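Local coordinates for RNA-binding protein Smaug (Drosophila melanogaster, PDB 1OXJ) that binds RNA through its SAM domain, which this fragment carries together with an all-helical PHAT domain, at residues E88-I93 against M143-R148; K117-V122 against K163-K168; N124-D129 against E137-L142; L69-Q74 against G79-S84. One frame throughout, in Å; residues are numbered along the deposited sequence.

Contact 1: residues E88-I93 against M143-R148; sequences EELTNI and MWILDR
Thr91 OG1 gives its hydrogen bond back along its own helix, to the carbonyl O of Val87, while lying 4.0 Å from Ile145 CD1 on the facing helix. The hydroxyl is set beside the backbone N (chi1 -70°), which leaves CG2 on the other branch, anti to that nitrogen. This methyl comes to 4.0 Å from Trp144 CZ3, reaching the six-membered ring at an oblique angle. The side chain of Thr91 therefore divides its work, its methyl on the indole and its oxygen beside an isoleucine, crossing both partners at about a right angle.

Deeper in the interface, Ile145 points its CD1 end at the other helix, where it meets Leu90 CB at 3.6 Å. The backbones come closest at this level, with Thr91 CA and Ile145 CA 6.6 Å apart. The rest of Leu90 turns into the interior, against Phe115, Val118 and Ile119 of helix 111-127 and Leu69 of helix 49-77.

Trp144 also packs within its own helix. Arg148 CG sits 3.5 Å above one face of the indole, toward its rim, and Trp144 NE1 lies in the plane of the guanidinium at its edge. Arg148 NH1 forms a salt bridge with Asp147 OD2 at 3.3 Å, though as a hydrogen bond it is weak; Asp147 OD1 pairs with Lys166 NZ.

The two segments thus join by apolar packing alone, between helices 83-91 and 136-150 of the PHAT domain. The bond to Val87 O satisfies the threonine hydroxyl, consistent with its lying beside hydrocarbon.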
# COMPACT_ATOMS: atom_id res chain seq x y z
N GLU A 88 -3.63 -10.31 -0.22
CA GLU A 88 -2.83 -10.29 -1.44
C GLU A 88 -2.91 -8.87 -2.03
O GLU A 88 -1.90 -8.30 -2.45
CB GLU A 88 -3.37 -11.30 -2.45
CG GLU A 88 -2.48 -11.48 -3.67
CD GLU A 88 -3.06 -12.44 -4.69
OE1 GLU A 88 -3.47 -13.56 -4.30
OE2 GLU A 88 -3.10 -12.08 -5.88
N GLU A 89 -4.12 -8.31 -2.05
CA GLU A 89 -4.30 -6.95 -2.56
C GLU A 89 -3.44 -5.98 -1.73
O GLU A 89 -2.71 -5.17 -2.29
CB GLU A 89 -5.76 -6.52 -2.46
CG GLU A 89 -6.72 -7.26 -3.40
CD GLU A 89 -6.55 -6.86 -4.85
OE1 GLU A 89 -7.30 -7.38 -5.70
OE2 GLU A 89 -5.67 -6.02 -5.16
N LEU A 90 -3.54 -6.07 -0.41
CA LEU A 90 -2.78 -5.17 0.46
C LEU A 90 -1.28 -5.25 0.20
O LEU A 90 -0.58 -4.24 0.27
CB LEU A 90 -3.05 -5.47 1.94
CG LEU A 90 -4.48 -5.22 2.43
CD1 LEU A 90 -4.59 -5.66 3.88
CD2 LEU A 90 -4.85 -3.74 2.29
N THR A 91 -0.80 -6.44 -0.11
CA THR A 91 0.61 -6.67 -0.37
C THR A 91 1.16 -5.75 -1.47
O THR A 91 2.31 -5.31 -1.41
CB THR A 91 0.85 -8.13 -0.78
OG1 THR A 91 0.65 -8.97 0.36
CG2 THR A 91 2.26 -8.31 -1.33
N ASN A 92 0.31 -5.45 -2.46
CA ASN A 92 0.72 -4.61 -3.57
C ASN A 92 0.48 -3.13 -3.33
O ASN A 92 0.66 -2.32 -4.23
CB ASN A 92 -0.00 -5.06 -4.84
CG ASN A 92 0.32 -6.49 -5.21
OD1 ASN A 92 1.49 -6.87 -5.27
ND2 ASN A 92 -0.71 -7.29 -5.45
N ILE A 93 0.08 -2.78 -2.12
CA ILE A 93 -0.18 -1.38 -1.80
C ILE A 93 0.67 -0.89 -0.63
O ILE A 93 1.08 0.28 -0.59
CB ILE A 93 -1.68 -1.18 -1.44
CG1 ILE A 93 -2.55 -1.44 -2.68
CG2 ILE A 93 -1.93 0.23 -0.91
CD1 ILE A 93 -4.04 -1.29 -2.42
N MET A 143 1.19 -10.41 8.82
CA MET A 143 2.16 -9.95 9.81
C MET A 143 3.24 -9.13 9.11
O MET A 143 3.69 -8.11 9.63
CB MET A 143 2.76 -11.14 10.56
CG MET A 143 1.74 -11.89 11.43
SD MET A 143 1.09 -10.92 12.83
CE MET A 143 2.53 -10.97 13.90
N TRP A 144 3.64 -9.55 7.91
CA TRP A 144 4.63 -8.80 7.15
C TRP A 144 4.05 -7.44 6.76
O TRP A 144 4.74 -6.41 6.80
CB TRP A 144 5.00 -9.57 5.88
CG TRP A 144 5.89 -8.81 4.96
CD1 TRP A 144 7.25 -8.65 5.08
CD2 TRP A 144 5.49 -8.10 3.79
NE1 TRP A 144 7.71 -7.87 4.04
CE2 TRP A 144 6.66 -7.52 3.24
CE3 TRP A 144 4.26 -7.89 3.15
CZ2 TRP A 144 6.63 -6.75 2.07
CZ3 TRP A 144 4.23 -7.12 1.99
CH2 TRP A 144 5.41 -6.56 1.46
N ILE A 145 2.78 -7.42 6.39
CA ILE A 145 2.13 -6.15 6.03
C ILE A 145 2.14 -5.19 7.22
O ILE A 145 2.51 -4.01 7.09
CB ILE A 145 0.67 -6.39 5.59
CG1 ILE A 145 0.65 -7.11 4.23
CG2 ILE A 145 -0.09 -5.04 5.51
CD1 ILE A 145 -0.76 -7.58 3.81
N LEU A 146 1.72 -5.67 8.39
CA LEU A 146 1.71 -4.82 9.57
C LEU A 146 3.12 -4.33 9.81
O LEU A 146 3.35 -3.18 10.16
CB LEU A 146 1.20 -5.61 10.78
CG LEU A 146 -0.24 -6.10 10.67
CD1 LEU A 146 -0.61 -6.94 11.88
CD2 LEU A 146 -1.18 -4.92 10.54
N ASP A 147 4.07 -5.23 9.60
CA ASP A 147 5.49 -4.96 9.77
C ASP A 147 5.93 -3.76 8.92
O ASP A 147 6.54 -2.82 9.44
CB ASP A 147 6.27 -6.22 9.38
CG ASP A 147 7.61 -6.31 10.08
OD1 ASP A 147 7.69 -5.94 11.28
OD2 ASP A 147 8.58 -6.77 9.45
N ARG A 148 5.61 -3.79 7.63
CA ARG A 148 5.97 -2.69 6.73
C ARG A 148 5.16 -1.43 7.04
O ARG A 148 5.65 -0.32 6.85
CB ARG A 148 5.73 -3.09 5.27
CG ARG A 148 6.59 -4.25 4.77
CD ARG A 148 8.03 -3.81 4.51
NE ARG A 148 8.76 -3.49 5.74
CZ ARG A 148 9.21 -4.40 6.60
NH1 ARG A 148 9.01 -5.69 6.38
NH2 ARG A 148 9.86 -4.01 7.69

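Contact 2: residues K117-V122 against K163-K168; sequences KVIDIV and KDLKFK
Leu165 CD1 and Ile119 CG2 meet at 3.8 Å, and this pair of methyls carries most of the contact between segments 117-122 and 163-168, on helices 111-127 and 159-170. Their side chains cross obliquely, Ile119 offering its short branch and Leu165 the end of its chain. At the outer margin Asp120 OD1 lies 4.4 Å from the same leucine methyl, a loose approach of a carboxylate whose residue is exposed.

The leucine reaches across with CG roughly opposite the backbone N but turned about 30° off staggered (chi1 -149°). The span it has to bridge is wide, since Leu165 CA stands 8.9 Å from Asp120 CA, the nearest backbone pair of the two segments.

One shell further out, Ile119 packs on Leu146 of helix 136-150. Lys166, next to Leu165, lies against Met143 and Leu146 of that same helix. Helix 136-150 is thus a common neighbour of both helices.

With a single methyl pair and a carboxylate at its rim, the contact is a shallow apolar touch between two helices of the PHAT domain, with buried Ile119 on its inner side and exposed Asp120 at its margin.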
# COMPACT_ATOMS: atom_id res chain seq x y z
N LYS A 117 -8.08 1.52 7.36
CA LYS A 117 -9.46 1.07 7.56
C LYS A 117 -9.57 -0.41 7.18
O LYS A 117 -10.18 -1.20 7.90
CB LYS A 117 -10.44 1.89 6.71
CG LYS A 117 -11.00 3.13 7.40
CD LYS A 117 -12.08 3.79 6.53
CE LYS A 117 -12.80 4.92 7.27
NZ LYS A 117 -11.90 6.08 7.53
N VAL A 118 -8.99 -0.77 6.04
CA VAL A 118 -9.02 -2.14 5.56
C VAL A 118 -8.26 -3.05 6.53
O VAL A 118 -8.69 -4.17 6.80
CB VAL A 118 -8.40 -2.26 4.16
CG1 VAL A 118 -8.18 -3.73 3.81
CG2 VAL A 118 -9.34 -1.61 3.13
N ILE A 119 -7.14 -2.56 7.06
CA ILE A 119 -6.38 -3.36 8.02
C ILE A 119 -7.26 -3.69 9.22
O ILE A 119 -7.23 -4.82 9.72
CB ILE A 119 -5.11 -2.61 8.51
CG1 ILE A 119 -4.07 -2.52 7.39
CG2 ILE A 119 -4.51 -3.35 9.71
CD1 ILE A 119 -3.54 -3.88 6.91
N ASP A 120 -8.05 -2.72 9.68
CA ASP A 120 -8.93 -2.96 10.83
C ASP A 120 -9.97 -4.03 10.51
O ASP A 120 -10.22 -4.93 11.31
CB ASP A 120 -9.66 -1.68 11.25
CG ASP A 120 -8.74 -0.68 11.93
OD1 ASP A 120 -7.74 -1.10 12.54
OD2 ASP A 120 -9.03 0.54 11.88
N ILE A 121 -10.58 -3.93 9.33
CA ILE A 121 -11.58 -4.90 8.90
C ILE A 121 -10.96 -6.29 8.77
O ILE A 121 -11.52 -7.27 9.24
CB ILE A 121 -12.21 -4.50 7.56
CG1 ILE A 121 -12.91 -3.15 7.70
CG2 ILE A 121 -13.18 -5.57 7.09
CD1 ILE A 121 -13.47 -2.61 6.42
N VAL A 122 -9.78 -6.35 8.14
CA VAL A 122 -9.08 -7.62 7.96
C VAL A 122 -8.74 -8.28 9.29
O VAL A 122 -9.11 -9.43 9.54
CB VAL A 122 -7.77 -7.43 7.15
CG1 VAL A 122 -6.91 -8.70 7.21
CG2 VAL A 122 -8.10 -7.12 5.70
N LYS A 163 1.62 -1.71 16.23
CA LYS A 163 2.44 -2.66 16.98
C LYS A 163 1.54 -3.46 17.91
O LYS A 163 1.72 -4.66 18.08
CB LYS A 163 3.51 -1.92 17.79
CG LYS A 163 4.50 -1.13 16.95
CD LYS A 163 5.46 -0.34 17.85
CE LYS A 163 6.36 0.55 17.02
NZ LYS A 163 7.29 1.36 17.87
N ASP A 164 0.58 -2.78 18.52
CA ASP A 164 -0.35 -3.44 19.42
C ASP A 164 -1.12 -4.51 18.66
O ASP A 164 -1.15 -5.68 19.06
CB ASP A 164 -1.35 -2.43 20.01
CG ASP A 164 -0.70 -1.49 21.02
OD1 ASP A 164 -1.38 -0.54 21.46
OD2 ASP A 164 0.48 -1.69 21.36
N LEU A 165 -1.72 -4.11 17.54
CA LEU A 165 -2.50 -5.01 16.70
C LEU A 165 -1.68 -6.23 16.29
O LEU A 165 -2.13 -7.37 16.43
CB LEU A 165 -2.98 -4.26 15.45
CG LEU A 165 -4.31 -4.68 14.80
CD1 LEU A 165 -4.48 -3.92 13.49
CD2 LEU A 165 -4.35 -6.18 14.56
N LYS A 166 -0.47 -5.99 15.79
CA LYS A 166 0.42 -7.06 15.36
C LYS A 166 0.73 -7.97 16.55
O LYS A 166 0.87 -9.18 16.39
CB LYS A 166 1.72 -6.48 14.80
CG LYS A 166 2.71 -7.52 14.29
CD LYS A 166 4.03 -6.86 13.88
CE LYS A 166 5.10 -7.90 13.57
NZ LYS A 166 6.41 -7.26 13.25
N PHE A 167 0.82 -7.38 17.74
CA PHE A 167 1.12 -8.15 18.94
C PHE A 167 -0.06 -9.06 19.28
O PHE A 167 0.13 -10.23 19.60
CB PHE A 167 1.42 -7.21 20.11
CG PHE A 167 1.98 -7.90 21.32
CD1 PHE A 167 3.19 -8.60 21.24
CD2 PHE A 167 1.31 -7.86 22.54
CE1 PHE A 167 3.72 -9.24 22.36
CE2 PHE A 167 1.84 -8.49 23.66
CZ PHE A 167 3.04 -9.19 23.57
N LYS A 168 -1.27 -8.51 19.22
CA LYS A 168 -2.47 -9.28 19.51
C LYS A 168 -2.57 -10.50 18.59
O LYS A 168 -2.88 -11.60 19.04
CB LYS A 168 -3.73 -8.41 19.31
CG LYS A 168 -4.16 -7.56 20.51
CD LYS A 168 -3.13 -6.51 20.90
CE LYS A 168 -3.77 -5.38 21.70
NZ LYS A 168 -4.48 -5.86 22.92

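Contact 3: residues N124-D129 against E137-L142; sequences NTLQQD and ETLGVL
Leu126 CD2 is the methyl on which the contact converges: Leu139 CD1 approaches it to 3.6 Å and Leu142 CD2 to 3.7 Å. The two partners stand three residues apart on helix 136-150, and they come in differently. Leu139 crosses Leu126 at about a right angle, whereas Leu142 and Leu126 reach toward each other tip to tip. In Leu126, CG is anti to the backbone N (chi1 -175°), which carries the isobutyl group out toward the facing helix.

Around this cluster Leu169 of helix 159-170, which touches both Leu126 and Leu142, and Met172 near the end of the chain, which touches Leu126 and Leu139, add to the packing, as does Ala132 against Leu126. Leu142 also rests on Val122 and Thr123.

Away from the leucines the contact is looser. Thr138 is buried and its CB is directed at the 124-129 segment, yet its side chain stays 5.5 Å away; it packs on Ser84, among others. The solvent side is formed by Gln127, Gln128 and Glu137, all exposed. Near the turn, Asp129 N bonds to Leu126 O at 2.7 Å.

The two consecutive helices, joined by a short connection, meet here through leucine methyls, while Asp129 OD1 accepts from Tyr131 N in an Asx turn and Thr138 OG1 bonds to Asp135 OD2, both outside the apolar cluster.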
# COMPACT_ATOMS: atom_id res chain seq x y z
N ASN A 124 -9.98 -7.74 12.08
CA ASN A 124 -11.21 -8.01 12.82
C ASN A 124 -11.94 -9.24 12.28
O ASN A 124 -12.47 -10.05 13.04
CB ASN A 124 -12.15 -6.81 12.76
CG ASN A 124 -11.71 -5.68 13.67
OD1 ASN A 124 -12.33 -4.61 13.71
ND2 ASN A 124 -10.63 -5.90 14.43
N THR A 125 -11.97 -9.37 10.95
CA THR A 125 -12.62 -10.51 10.31
C THR A 125 -11.84 -11.76 10.70
O THR A 125 -12.42 -12.82 10.93
CB THR A 125 -12.59 -10.36 8.78
OG1 THR A 125 -13.48 -9.29 8.40
CG2 THR A 125 -13.03 -11.65 8.10
N LEU A 126 -10.53 -11.60 10.76
CA LEU A 126 -9.61 -12.67 11.11
C LEU A 126 -9.95 -13.25 12.48
O LEU A 126 -10.31 -14.42 12.60
CB LEU A 126 -8.18 -12.13 11.12
CG LEU A 126 -7.03 -13.11 11.37
CD1 LEU A 126 -6.98 -14.13 10.24
CD2 LEU A 126 -5.72 -12.34 11.45
N GLN A 127 -9.84 -12.41 13.50
CA GLN A 127 -10.11 -12.83 14.87
C GLN A 127 -11.48 -13.48 15.05
O GLN A 127 -11.71 -14.18 16.03
CB GLN A 127 -9.95 -11.64 15.83
CG GLN A 127 -8.54 -11.07 15.85
CD GLN A 127 -8.35 -10.01 16.91
OE1 GLN A 127 -9.00 -8.96 16.89
NE2 GLN A 127 -7.45 -10.28 17.86
N GLN A 128 -12.38 -13.25 14.10
CA GLN A 128 -13.72 -13.83 14.17
C GLN A 128 -13.84 -15.12 13.36
O GLN A 128 -14.89 -15.78 13.38
CB GLN A 128 -14.76 -12.83 13.68
CG GLN A 128 -15.09 -11.74 14.69
CD GLN A 128 -16.08 -10.73 14.14
OE1 GLN A 128 -17.15 -11.09 13.64
NE2 GLN A 128 -15.74 -9.45 14.25
N ASP A 129 -12.78 -15.48 12.65
CA ASP A 129 -12.77 -16.69 11.84
C ASP A 129 -12.24 -17.84 12.71
O ASP A 129 -11.09 -17.82 13.14
CB ASP A 129 -11.85 -16.50 10.62
CG ASP A 129 -11.94 -17.65 9.63
OD1 ASP A 129 -12.01 -18.82 10.06
OD2 ASP A 129 -11.93 -17.37 8.41
N GLU A 137 -0.25 -19.34 5.93
CA GLU A 137 0.24 -18.51 4.83
C GLU A 137 -0.32 -17.08 4.92
O GLU A 137 0.44 -16.11 4.97
CB GLU A 137 -0.13 -19.13 3.49
CG GLU A 137 0.23 -18.28 2.29
CD GLU A 137 0.32 -19.08 1.00
OE1 GLU A 137 -0.62 -19.85 0.70
OE2 GLU A 137 1.34 -18.94 0.29
N THR A 138 -1.64 -16.98 4.95
CA THR A 138 -2.34 -15.70 5.03
C THR A 138 -1.89 -14.90 6.25
O THR A 138 -1.56 -13.72 6.14
CB THR A 138 -3.86 -15.92 5.10
OG1 THR A 138 -4.30 -16.57 3.91
CG2 THR A 138 -4.60 -14.60 5.25
N LEU A 139 -1.87 -15.55 7.40
CA LEU A 139 -1.46 -14.88 8.64
C LEU A 139 -0.03 -14.37 8.52
O LEU A 139 0.29 -13.29 8.99
CB LEU A 139 -1.59 -15.85 9.82
CG LEU A 139 -1.59 -15.27 11.23
CD1 LEU A 139 -2.52 -14.06 11.30
CD2 LEU A 139 -2.04 -16.34 12.21
N GLY A 140 0.83 -15.15 7.86
CA GLY A 140 2.22 -14.74 7.68
C GLY A 140 2.33 -13.49 6.80
O GLY A 140 3.12 -12.58 7.09
N VAL A 141 1.56 -13.44 5.73
CA VAL A 141 1.63 -12.27 4.86
C VAL A 141 1.13 -11.04 5.63
O VAL A 141 1.75 -9.98 5.58
CB VAL A 141 0.81 -12.46 3.58
CG1 VAL A 141 0.89 -11.21 2.70
CG2 VAL A 141 1.34 -13.67 2.80
N LEU A 142 0.02 -11.19 6.35
CA LEU A 142 -0.54 -10.09 7.13
C LEU A 142 0.46 -9.53 8.15
O LEU A 142 0.56 -8.32 8.32
CB LEU A 142 -1.81 -10.53 7.86
CG LEU A 142 -2.46 -9.47 8.74
CD1 LEU A 142 -2.79 -8.24 7.87
CD2 LEU A 142 -3.72 -10.03 9.39

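Contact 4: residues L69-Q74 against G79-S84; sequences LNRVEQ and GQMELS
Met81 SD packs against both methyls of Val72, 3.9 Å from CG1 and from CG2, with its terminal CE beside Val72 CG2 at 4.1 Å. Met81 runs out extended, CG anti to the backbone N, and then bends at its last torsion (chi3 -87°), bringing the methyl alongside the valine.

Arg71 adds a loose van der Waals approach, its NH1 passing 4.4 Å from Met81 CE, which lies obliquely to the guanidinium. The same NH1 has a long, weak ion pair with Glu89 OE1, outside the two segments.

Backbone conformation and hydrogen bonds shape the turn itself. Gly79 is the first residue to leave the helix and takes a positive phi (84°), a conformation glycine readily adopts. Gln80 N then bonds to the side-chain oxygen Ser78 OG, Met81 pairs through its backbone with Glu75, and Glu82 occupies the N-cap position of the next helix.

The methionine thus folds back over the end of helix 49-77, touching Glu75 and Leu76 there and Ala86 on helix 83-91, while Val72 also meets Val118 of helix 111-127.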
# COMPACT_ATOMS: atom_id res chain seq x y z
N LEU A 69 -8.95 -0.34 -2.46
CA LEU A 69 -9.18 -0.42 -1.02
C LEU A 69 -10.67 -0.35 -0.71
O LEU A 69 -11.18 -1.07 0.15
CB LEU A 69 -8.42 0.70 -0.30
CG LEU A 69 -6.90 0.52 -0.35
CD1 LEU A 69 -6.19 1.82 0.09
CD2 LEU A 69 -6.50 -0.65 0.55
N ASN A 70 -11.38 0.53 -1.42
CA ASN A 70 -12.81 0.68 -1.22
C ASN A 70 -13.50 -0.66 -1.50
O ASN A 70 -14.34 -1.12 -0.73
CB ASN A 70 -13.36 1.76 -2.16
CG ASN A 70 -14.85 1.96 -2.02
OD1 ASN A 70 -15.35 2.31 -0.95
ND2 ASN A 70 -15.58 1.73 -3.11
N ARG A 71 -13.12 -1.28 -2.61
CA ARG A 71 -13.68 -2.56 -3.02
C ARG A 71 -13.40 -3.66 -1.99
O ARG A 71 -14.30 -4.41 -1.62
CB ARG A 71 -13.08 -2.99 -4.36
CG ARG A 71 -13.67 -4.26 -4.93
CD ARG A 71 -12.59 -5.18 -5.44
NE ARG A 71 -11.69 -4.52 -6.38
CZ ARG A 71 -10.59 -5.08 -6.88
NH1 ARG A 71 -10.27 -6.32 -6.53
NH2 ARG A 71 -9.82 -4.41 -7.71
N VAL A 72 -12.16 -3.75 -1.53
CA VAL A 72 -11.79 -4.76 -0.55
C VAL A 72 -12.59 -4.55 0.73
O VAL A 72 -13.12 -5.50 1.31
CB VAL A 72 -10.28 -4.71 -0.23
CG1 VAL A 72 -9.97 -5.58 0.98
CG2 VAL A 72 -9.49 -5.20 -1.44
N GLU A 73 -12.69 -3.31 1.17
CA GLU A 73 -13.45 -3.00 2.37
C GLU A 73 -14.87 -3.56 2.21
O GLU A 73 -15.37 -4.30 3.05
CB GLU A 73 -13.54 -1.49 2.57
CG GLU A 73 -14.37 -1.08 3.77
CD GLU A 73 -14.51 0.42 3.91
OE1 GLU A 73 -13.49 1.13 3.79
OE2 GLU A 73 -15.65 0.89 4.13
N GLN A 74 -15.50 -3.19 1.10
CA GLN A 74 -16.86 -3.60 0.78
C GLN A 74 -17.07 -5.11 0.72
O GLN A 74 -17.93 -5.65 1.41
CB GLN A 74 -17.28 -2.96 -0.54
CG GLN A 74 -18.67 -3.30 -0.99
CD GLN A 74 -18.95 -2.76 -2.38
OE1 GLN A 74 -18.84 -1.56 -2.62
NE2 GLN A 74 -19.31 -3.66 -3.30
N GLY A 79 -18.78 -10.39 2.96
CA GLY A 79 -18.43 -11.79 3.03
C GLY A 79 -18.14 -12.37 1.66
O GLY A 79 -17.99 -13.57 1.50
N GLN A 80 -18.05 -11.49 0.66
CA GLN A 80 -17.77 -11.92 -0.71
C GLN A 80 -16.30 -12.22 -0.98
O GLN A 80 -15.97 -13.04 -1.84
CB GLN A 80 -18.24 -10.85 -1.71
CG GLN A 80 -19.75 -10.65 -1.79
CD GLN A 80 -20.49 -11.90 -2.25
OE1 GLN A 80 -20.19 -12.45 -3.31
NE2 GLN A 80 -21.46 -12.34 -1.46
N MET A 81 -15.40 -11.55 -0.26
CA MET A 81 -13.96 -11.73 -0.46
C MET A 81 -13.29 -12.52 0.66
O MET A 81 -13.60 -12.32 1.83
CB MET A 81 -13.28 -10.36 -0.58
CG MET A 81 -11.77 -10.40 -0.83
SD MET A 81 -11.04 -8.73 -1.09
CE MET A 81 -11.29 -8.57 -2.87
N GLU A 82 -12.39 -13.43 0.28
CA GLU A 82 -11.63 -14.23 1.24
C GLU A 82 -10.51 -13.37 1.82
O GLU A 82 -10.02 -12.44 1.17
CB GLU A 82 -11.00 -15.45 0.56
CG GLU A 82 -12.00 -16.52 0.19
CD GLU A 82 -12.52 -17.25 1.41
OE1 GLU A 82 -13.64 -17.79 1.33
OE2 GLU A 82 -11.81 -17.29 2.43
N LEU A 83 -10.10 -13.68 3.05
CA LEU A 83 -9.02 -12.93 3.68
C LEU A 83 -7.73 -13.07 2.90
O LEU A 83 -6.96 -12.11 2.79
CB LEU A 83 -8.80 -13.41 5.12
CG LEU A 83 -9.89 -13.03 6.12
CD1 LEU A 83 -9.50 -13.54 7.50
CD2 LEU A 83 -10.05 -11.51 6.13
N SER A 84 -7.48 -14.26 2.36
CA SER A 84 -6.26 -14.48 1.60
C SER A 84 -6.22 -13.50 0.43
O SER A 84 -5.17 -12.94 0.11
CB SER A 84 -6.17 -15.92 1.08
OG SER A 84 -7.20 -16.20 0.14

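Overall arrangement
Along the chain contact 4 comes first, closing the turn between helices 49-77 and 83-91. Contacts 1 and 2 then interlock, their segments alternating, and contact 3 is nested inside the loops that both close. Centres lie about 10 to 15 Å apart, contacts 2 and 3 being the nearest pair. Contacts 1 and 4 share helix 83-91, contacts 1 and 3 share helix 136-150, and contacts 2 and 3 share helix 111-127. Leu90 with Val118, Val118 with Val72, and Leu83 with Leu126 knit them together. Every contact touches the other three, consistent with one helical core built onto the long helix 49-77, which begins in the SAM range; all four fall within the PHAT range.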